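PDB 4YLE: periplasmic binding protein/LacI transcriptional regulator from Burkholderia multivorans, which probably binds a simple sugar in the periplasm and delivers it to an ABC transporter, as a solute-binding protein of the type I periplasmic fold. Local coordinates for residues D145-A150 and F186-K191; K209-A214 and V239-A244; Q180-G185 and A275-A280. All coordinates share one frame; numbering follows the deposited sequence.

In the fold
Following the chain, strand 141-144 runs into helix 146-160, whose N-terminal end meets helix 177-193 in interaction 1, closing a loop that holds strand 166-171. Interaction 2 comes later, pairing helices 207-220 and 232-244, which follow each other with strand 226-229 between them in sequence. Interactions 1 and 2 each join helices around the parallel four-stranded sheet. Interaction 3 joins helix 177-193 to segment 275-280, which passes from strand 274-276 to helix 279-295, a connection between the two lobes, so it sits at the interlobe cleft; interaction 2 is nested inside its long loop. Interactions 1 and 3 cross along the chain, share helix 177-193 and touch, N146 OD1 lying 2.9 Å from R182 NE. Interaction 2 stands apart.

Interaction 1 (D145-A150 and F186-K191)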
loop_
_atom_site.group_PDB
_atom_site.type_symbol
_atom_site.label_atom_id
_atom_site.label_comp_id
_atom_site.label_asym_id
_atom_site.label_seq_id
_atom_site.Cartn_x
_atom_site.Cartn_y
_atom_site.Cartn_z
ATOM N N ASP A 145 -0.944 -9.660 3.708
ATOM C CA ASP A 145 -0.846 -9.532 5.145
ATOM C C ASP A 145 0.368 -8.638 5.389
ATOM O O ASP A 145 1.523 -9.090 5.282
ATOM C CB ASP A 145 -0.688 -10.898 5.812
ATOM C CG ASP A 145 -0.561 -10.805 7.319
ATOM O OD1 ASP A 145 0.026 -9.815 7.803
ATOM O OD2 ASP A 145 -1.029 -11.732 8.045
ATOM N N ASN A 146 0.122 -7.362 5.649
ATOM C CA ASN A 146 1.210 -6.411 5.742
ATOM C C ASN A 146 2.020 -6.555 7.033
ATOM O O ASN A 146 3.099 -6.005 7.129
ATOM C CB ASN A 146 0.682 -4.976 5.617
ATOM C CG ASN A 146 0.403 -4.601 4.175
ATOM O OD1 ASN A 146 1.334 -4.470 3.382
ATOM N ND2 ASN A 146 -0.864 -4.472 3.816
ATOM N N ARG A 147 1.480 -7.245 8.030
ATOM C CA ARG A 147 2.229 -7.424 9.282
ATOM C C ARG A 147 3.302 -8.478 9.030
ATOM O O ARG A 147 4.469 -8.268 9.321
ATOM C CB ARG A 147 1.295 -7.809 10.422
ATOM C CG ARG A 147 1.941 -7.835 11.803
ATOM C CD ARG A 147 0.938 -8.036 12.939
ATOM N NE ARG A 147 1.599 -7.780 14.220
ATOM C CZ ARG A 147 0.991 -7.450 15.351
ATOM N NH1 ARG A 147 -0.331 -7.352 15.419
ATOM N NH2 ARG A 147 1.727 -7.232 16.436
ATOM N N LYS A 148 2.907 -9.591 8.416
ATOM C CA LYS A 148 3.896 -10.595 8.011
ATOM C C LYS A 148 4.897 -10.046 7.007
ATOM O O LYS A 148 6.073 -10.390 7.067
ATOM C CB LYS A 148 3.204 -11.820 7.405
ATOM C CG LYS A 148 2.395 -12.643 8.383
ATOM C CD LYS A 148 1.718 -13.796 7.671
ATOM C CE LYS A 148 0.891 -14.663 8.650
ATOM N NZ LYS A 148 0.179 -15.796 7.980
ATOM N N GLY A 149 4.426 -9.218 6.057
ATOM C CA GLY A 149 5.296 -8.634 5.062
ATOM C C GLY A 149 6.368 -7.759 5.697
ATOM O O GLY A 149 7.555 -7.979 5.465
ATOM N N ALA A 150 5.948 -6.803 6.522
ATOM C CA ALA A 150 6.877 -5.915 7.215
ATOM C C ALA A 150 7.799 -6.713 8.134
ATOM O O ALA A 150 8.947 -6.370 8.281
ATOM C CB ALA A 150 6.111 -4.852 8.003
ATOM N N PHE A 186 7.043 -4.280 11.698
ATOM C CA PHE A 186 8.358 -3.717 11.975
ATOM C C PHE A 186 8.645 -3.787 13.475
ATOM O O PHE A 186 9.717 -4.205 13.896
ATOM C CB PHE A 186 8.429 -2.268 11.481
ATOM C CG PHE A 186 8.617 -2.098 9.976
ATOM C CD1 PHE A 186 9.432 -2.946 9.236
ATOM C CD2 PHE A 186 8.112 -0.976 9.330
ATOM C CE1 PHE A 186 9.641 -2.741 7.882
ATOM C CE2 PHE A 186 8.318 -0.774 7.955
ATOM C CZ PHE A 186 9.089 -1.637 7.254
ATOM N N GLN A 187 7.678 -3.382 14.285
ATOM C CA GLN A 187 7.846 -3.438 15.743
ATOM C C GLN A 187 8.103 -4.890 16.196
ATOM O O GLN A 187 8.945 -5.140 17.020
ATOM C CB GLN A 187 6.626 -2.881 16.481
ATOM C CG GLN A 187 6.272 -1.425 16.215
ATOM C CD GLN A 187 6.713 -0.475 17.299
ATOM O OE1 GLN A 187 7.676 -0.726 18.025
ATOM N NE2 GLN A 187 5.998 0.630 17.418
ATOM N N ASP A 188 7.378 -5.852 15.626
ATOM C CA ASP A 188 7.545 -7.257 15.983
ATOM C C ASP A 188 8.975 -7.705 15.759
ATOM O O ASP A 188 9.574 -8.389 16.595
ATOM C CB ASP A 188 6.626 -8.146 15.135
ATOM C CG ASP A 188 5.128 -7.918 15.404
ATOM O OD1 ASP A 188 4.755 -7.359 16.470
ATOM O OD2 ASP A 188 4.314 -8.392 14.541
ATOM N N ALA A 189 9.517 -7.319 14.607
ATOM C CA ALA A 189 10.878 -7.701 14.239
ATOM C C ALA A 189 11.900 -7.111 15.204
ATOM O O ALA A 189 12.818 -7.809 15.669
ATOM C CB ALA A 189 11.158 -7.256 12.824
HETATM N N MSE A 190 11.738 -5.825 15.502
HETATM C CA MSE A 190 12.665 -5.136 16.388
HETATM C C MSE A 190 12.626 -5.705 17.802
HETATM O O MSE A 190 13.681 -5.930 18.399
HETATM C CB MSE A 190 12.364 -3.649 16.390
HETATM C CG MSE A 190 12.623 -2.989 15.013
HETATM SE SE MSE A 190 14.480 -3.215 14.356
HETATM C CE MSE A 190 14.227 -4.840 13.239
ATOM N N LYS A 191 11.422 -5.954 18.329
ATOM C CA LYS A 191 11.266 -6.641 19.628
ATOM C C LYS A 191 11.979 -7.990 19.690
ATOM O O LYS A 191 12.675 -8.305 20.652
ATOM C CB LYS A 191 9.796 -6.902 19.940
ATOM C CG LYS A 191 8.926 -5.734 20.376
ATOM C CD LYS A 191 7.468 -6.224 20.511
ATOM C CE LYS A 191 6.532 -5.207 21.151
ATOM N NZ LYS A 191 6.752 -3.820 20.677
#
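A150 and F186 mark the closest backbone approach of segments 145-150 and 186-191, with their CA atoms 5.4 Å apart; the N-terminal end of helix 146-160 meets the C-terminal half of helix 177-193 there. D145 precedes the first of these helices as its N-cap: K148 N donates to D145 OD1 at 3.0 Å, almost straight but from above the carboxylate plane, and R147 N adds a weaker, bent bond to the same oxygen. R147 carries the polar part of the contact. Its CG is anti to the backbone N (chi1 -172°) and the chain is extended from CG to NE, which carries the guanidinium across to D188. The grip is side-on: NE reaches D188 OD2 at 2.8 Å, while NH2 reaches D188 OD1 at 3.0 Å with an N-H...O angle of 174°. Guanidinium and carboxylate planes differ by 15°, and both oxygens are met on their syn sides, a near-coplanar, two-bond pairing that restricts rotation of either group. The apolar part is A150 on F186. A150 CB sits over one face of the F186 ring, 4.1 Å from its centroid and displaced toward the rim, a CH-pi contact, and F186 CD1 also approaches A150 O at 3.6 Å. Beyond this pair, F186 packs on V153 and on I169 of strand 166-171. A salt bridge at the exposed rim beside a buried alanine-aromatic contact thus joins two helices successive in the chain, with strand 166-171 between them in sequence, as in the alpha/beta domains of type I periplasmic binding proteins.

Interaction 2 (K209-A214 and V239-A244); sequences KGNAVA and VSAVRA
N211 and A241 come closest in the backbone, CA to CA 5.7 Å, where segments 209-214 and 239-244 cross with axes 8.3 Å apart at a signed angle of -40°. Helices 207-220 and 232-244 are neighbours in the alternating alpha/beta arrangement of this domain, with strand 226-229 between them in sequence, and their N-to-C directions are accordingly closer to parallel than antiparallel. Small residues permit the approach: A214 CB and A241 CB meet at 3.6 Å, both bonds to CB pointing across the gap, with A214 also resting on L227 of the strand and A241 on L218. At the outer side N211 reaches over by its amide nitrogen. A chi1 of 174° turns the amide away from the backbone N and toward the facing helix, so that ND2 lies 3.5 Å from S240 CB and 3.6 Å from A241 CB. Its nearest polar neighbour in the facing segment, A241 N, is another donor, so that approach is no hydrogen bond. Instead ND2 donates to the backbone oxygen of G237, one turn before A241, which ties the side chain to the facing helix. A water takes a further bond from N211 ND2 at 2.9 Å and gives a weak one to S240 O at 3.5 Å.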
loop_
_atom_site.group_PDB
_atom_site.type_symbol
_atom_site.label_atom_id
_atom_site.label_comp_id
_atom_site.label_asym_id
_atom_site.label_seq_id
_atom_site.Cartn_x
_atom_site.Cartn_y
_atom_site.Cartn_z
ATOM N N LYS A 209 7.645 14.227 2.836
ATOM C CA LYS A 209 7.269 14.081 4.241
ATOM C C LYS A 209 8.126 12.974 4.921
ATOM O O LYS A 209 8.543 13.151 6.060
ATOM C CB LYS A 209 5.778 13.803 4.359
ATOM C CG LYS A 209 5.262 13.727 5.784
ATOM C CD LYS A 209 5.197 15.067 6.453
ATOM C CE LYS A 209 4.676 14.910 7.868
ATOM N NZ LYS A 209 4.626 16.202 8.591
ATOM N N GLY A 210 8.408 11.865 4.221
ATOM C CA GLY A 210 9.310 10.834 4.728
ATOM C C GLY A 210 10.687 11.386 5.049
ATOM O O GLY A 210 11.278 11.065 6.104
ATOM N N ASN A 211 11.196 12.219 4.136
ATOM C CA ASN A 211 12.483 12.875 4.316
ATOM C C ASN A 211 12.465 13.754 5.545
ATOM O O ASN A 211 13.420 13.748 6.339
ATOM C CB ASN A 211 12.844 13.707 3.079
ATOM C CG ASN A 211 14.105 14.527 3.276
ATOM O OD1 ASN A 211 14.034 15.722 3.546
ATOM N ND2 ASN A 211 15.264 13.885 3.151
ATOM N N ALA A 212 11.394 14.522 5.723
ATOM C CA ALA A 212 11.338 15.453 6.851
ATOM C C ALA A 212 11.370 14.691 8.165
ATOM O O ALA A 212 12.108 15.059 9.090
ATOM C CB ALA A 212 10.094 16.332 6.791
ATOM N N VAL A 213 10.546 13.647 8.262
ATOM C CA VAL A 213 10.541 12.753 9.432
ATOM C C VAL A 213 11.875 12.068 9.702
ATOM O O VAL A 213 12.329 12.045 10.841
ATOM C CB VAL A 213 9.449 11.682 9.256
ATOM C CG1 VAL A 213 9.544 10.579 10.334
ATOM C CG2 VAL A 213 8.101 12.377 9.311
ATOM N N ALA A 214 12.484 11.479 8.679
ATOM C CA ALA A 214 13.780 10.822 8.831
ATOM C C ALA A 214 14.817 11.815 9.365
ATOM O O ALA A 214 15.621 11.495 10.250
ATOM C CB ALA A 214 14.244 10.226 7.499
ATOM N N VAL A 239 16.727 7.833 2.689
ATOM C CA VAL A 239 18.051 7.774 2.074
ATOM C C VAL A 239 18.641 9.189 1.875
ATOM O O VAL A 239 19.802 9.454 2.235
ATOM C CB VAL A 239 17.991 6.999 0.712
ATOM C CG1 VAL A 239 19.223 7.263 -0.158
ATOM C CG2 VAL A 239 17.879 5.548 0.990
ATOM N N SER A 240 17.840 10.127 1.372
ATOM C CA SER A 240 18.281 11.518 1.272
ATOM C C SER A 240 18.627 12.136 2.620
ATOM O O SER A 240 19.587 12.915 2.731
ATOM C CB SER A 240 17.204 12.374 0.606
ATOM O OG SER A 240 17.027 11.976 -0.743
ATOM N N ALA A 241 17.837 11.824 3.640
ATOM C CA ALA A 241 18.082 12.410 4.955
ATOM C C ALA A 241 19.377 11.853 5.551
ATOM O O ALA A 241 20.152 12.586 6.174
ATOM C CB ALA A 241 16.885 12.149 5.897
ATOM N N VAL A 242 19.596 10.549 5.373
ATOM C CA VAL A 242 20.799 9.903 5.878
ATOM C C VAL A 242 22.023 10.515 5.212
ATOM O O VAL A 242 22.965 10.875 5.892
ATOM C CB VAL A 242 20.744 8.370 5.652
ATOM C CG1 VAL A 242 22.059 7.711 5.937
ATOM C CG2 VAL A 242 19.678 7.749 6.549
ATOM N N ARG A 243 21.988 10.638 3.883
ATOM C CA ARG A 243 23.083 11.308 3.147
ATOM C C ARG A 243 23.327 12.734 3.671
ATOM O O ARG A 243 24.471 13.132 3.910
ATOM C CB ARG A 243 22.765 11.341 1.657
ATOM C CG ARG A 243 23.907 11.985 0.791
ATOM C CD ARG A 243 23.425 12.363 -0.614
ATOM N NE ARG A 243 24.503 12.716 -1.565
ATOM C CZ ARG A 243 24.903 13.962 -1.859
ATOM N NH1 ARG A 243 24.349 15.019 -1.271
ATOM N NH2 ARG A 243 25.875 14.160 -2.747
ATOM N N ALA A 244 22.264 13.503 3.867
ATOM C CA ALA A 244 22.403 14.897 4.279
ATOM C C ALA A 244 23.016 15.007 5.685
ATOM O O ALA A 244 23.648 16.025 6.026
ATOM C CB ALA A 244 21.069 15.587 4.226
HETATM O O HOH W 1 17.536 15.618 3.425
#

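Interaction 3 (Q180-G185 and A275-A280)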
loop_
_atom_site.group_PDB
_atom_site.type_symbol
_atom_site.label_atom_id
_atom_site.label_comp_id
_atom_site.label_asym_id
_atom_site.label_seq_id
_atom_site.Cartn_x
_atom_site.Cartn_y
_atom_site.Cartn_z
ATOM N N GLN A 180 -0.730 0.786 9.526
ATOM C CA GLN A 180 -0.692 0.277 10.882
ATOM C C GLN A 180 -0.083 -1.086 10.969
ATOM O O GLN A 180 0.687 -1.376 11.875
ATOM C CB GLN A 180 -2.111 0.255 11.458
ATOM C CG GLN A 180 -2.708 1.627 11.561
ATOM C CD GLN A 180 -4.217 1.625 11.710
ATOM O OE1 GLN A 180 -4.851 0.574 11.841
ATOM N NE2 GLN A 180 -4.806 2.813 11.669
ATOM N N GLN A 181 -0.421 -1.945 10.020
ATOM C CA GLN A 181 0.059 -3.313 10.077
ATOM C C GLN A 181 1.531 -3.406 9.709
ATOM O O GLN A 181 2.235 -4.265 10.248
ATOM C CB GLN A 181 -0.798 -4.177 9.178
ATOM C CG GLN A 181 -2.232 -4.229 9.689
ATOM C CD GLN A 181 -2.303 -4.806 11.097
ATOM O OE1 GLN A 181 -2.576 -4.103 12.087
ATOM N NE2 GLN A 181 -1.992 -6.069 11.197
ATOM N N ARG A 182 2.020 -2.518 8.838
ATOM C CA ARG A 182 3.459 -2.523 8.558
ATOM C C ARG A 182 4.220 -2.051 9.770
ATOM O O ARG A 182 5.243 -2.622 10.128
ATOM C CB ARG A 182 3.814 -1.648 7.346
ATOM C CG ARG A 182 3.323 -2.339 6.086
ATOM C CD ARG A 182 3.723 -1.621 4.819
ATOM N NE ARG A 182 2.774 -2.025 3.801
ATOM C CZ ARG A 182 2.451 -1.308 2.737
ATOM N NH1 ARG A 182 3.034 -0.134 2.515
ATOM N NH2 ARG A 182 1.544 -1.779 1.896
ATOM N N THR A 183 3.728 -1.001 10.411
ATOM C CA THR A 183 4.397 -0.556 11.615
ATOM C C THR A 183 4.424 -1.687 12.663
ATOM O O THR A 183 5.436 -1.917 13.315
ATOM C CB THR A 183 3.735 0.732 12.177
ATOM O OG1 THR A 183 4.025 1.806 11.253
ATOM C CG2 THR A 183 4.270 1.072 13.588
ATOM N N ALA A 184 3.327 -2.409 12.807
ATOM C CA ALA A 184 3.283 -3.493 13.771
ATOM C C ALA A 184 4.276 -4.617 13.424
ATOM O O ALA A 184 4.969 -5.117 14.306
ATOM C CB ALA A 184 1.856 -4.037 13.864
ATOM N N GLY A 185 4.355 -5.000 12.140
ATOM C CA GLY A 185 5.334 -5.995 11.703
ATOM C C GLY A 185 6.765 -5.554 11.970
ATOM O O GLY A 185 7.600 -6.344 12.425
ATOM N N ALA A 275 10.302 -5.055 -0.041
ATOM C CA ALA A 275 9.453 -6.243 -0.194
ATOM C C ALA A 275 8.619 -6.047 -1.418
ATOM O O ALA A 275 8.186 -4.923 -1.707
ATOM C CB ALA A 275 8.567 -6.470 1.017
ATOM N N ASP A 276 8.373 -7.137 -2.140
ATOM C CA ASP A 276 7.485 -7.062 -3.285
ATOM C C ASP A 276 6.135 -7.595 -2.838
ATOM O O ASP A 276 6.032 -8.723 -2.377
ATOM C CB ASP A 276 8.035 -7.845 -4.468
ATOM C CG ASP A 276 7.464 -7.377 -5.798
ATOM O OD1 ASP A 276 6.306 -6.918 -5.816
ATOM O OD2 ASP A 276 8.160 -7.462 -6.825
ATOM N N GLN A 277 5.117 -6.749 -2.942
ATOM C CA GLN A 277 3.735 -7.134 -2.599
ATOM C C GLN A 277 2.871 -7.190 -3.847
ATOM O O GLN A 277 1.635 -7.260 -3.755
ATOM C CB GLN A 277 3.116 -6.180 -1.565
ATOM C CG GLN A 277 3.041 -4.733 -2.042
ATOM C CD GLN A 277 2.078 -3.864 -1.248
ATOM O OE1 GLN A 277 1.029 -4.323 -0.829
ATOM N NE2 GLN A 277 2.425 -2.594 -1.061
ATOM N N TYR A 278 3.513 -7.174 -5.011
ATOM C CA TYR A 278 2.853 -7.547 -6.253
ATOM C C TYR A 278 1.602 -6.727 -6.570
ATOM O O TYR A 278 0.444 -7.211 -6.584
ATOM C CB TYR A 278 2.565 -9.034 -6.194
ATOM C CG TYR A 278 3.848 -9.809 -5.925
ATOM C CD1 TYR A 278 4.886 -9.786 -6.842
ATOM C CD2 TYR A 278 4.019 -10.562 -4.773
ATOM C CE1 TYR A 278 6.071 -10.480 -6.609
ATOM C CE2 TYR A 278 5.203 -11.278 -4.542
ATOM C CZ TYR A 278 6.218 -11.226 -5.460
ATOM O OH TYR A 278 7.396 -11.943 -5.252
ATOM N N ALA A 279 1.863 -5.481 -6.910
ATOM C CA ALA A 279 0.820 -4.529 -7.254
ATOM C C ALA A 279 -0.093 -4.989 -8.386
ATOM O O ALA A 279 -1.331 -4.888 -8.300
ATOM C CB ALA A 279 1.456 -3.220 -7.609
ATOM N N ALA A 280 0.518 -5.463 -9.463
ATOM C CA ALA A 280 -0.211 -5.839 -10.645
ATOM C C ALA A 280 -1.098 -7.026 -10.280
ATOM O O ALA A 280 -2.225 -7.096 -10.710
ATOM C CB ALA A 280 0.730 -6.201 -11.765
HETATM O O HOH W 2 -0.895 -3.380 1.039
#
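R182 brings NH2 of its guanidinium within 3.2 Å of Q277 NE2. Both atoms are donors, so this is no hydrogen bond, and the two flat groups stand at 90° to each other. R182 is extended from CG to NE, and its length spans the gap between backbones whose nearest CA atoms, of R182 and A275, are 11.2 Å apart. Q277 CG lies between its backbone N and carbonyl carbon (chi1 60°), and the chain beyond is extended toward R182. Each donor group has acceptors of its own: R182 NH1 bonds G230 O, and Q277 NE2 bonds D257 OD1. A water in the guanidinium plane takes a weak bond from R182 NH2 at 3.0 Å and lies 2.8 Å from Q277 OE1. R182 NH1 and Q277 NE2 also bond an unidentified ligand, so both side chains line its pocket. Behind Q277, D276 OD1 accepts from Y278 N at 2.9 Å, an Asx turn leading into helix 279-295. The contact thus bridges helix 177-193 and the exit of strand 274-276, with F46 of helix 45-60 and V311 of strand 308-314 packed against Q277.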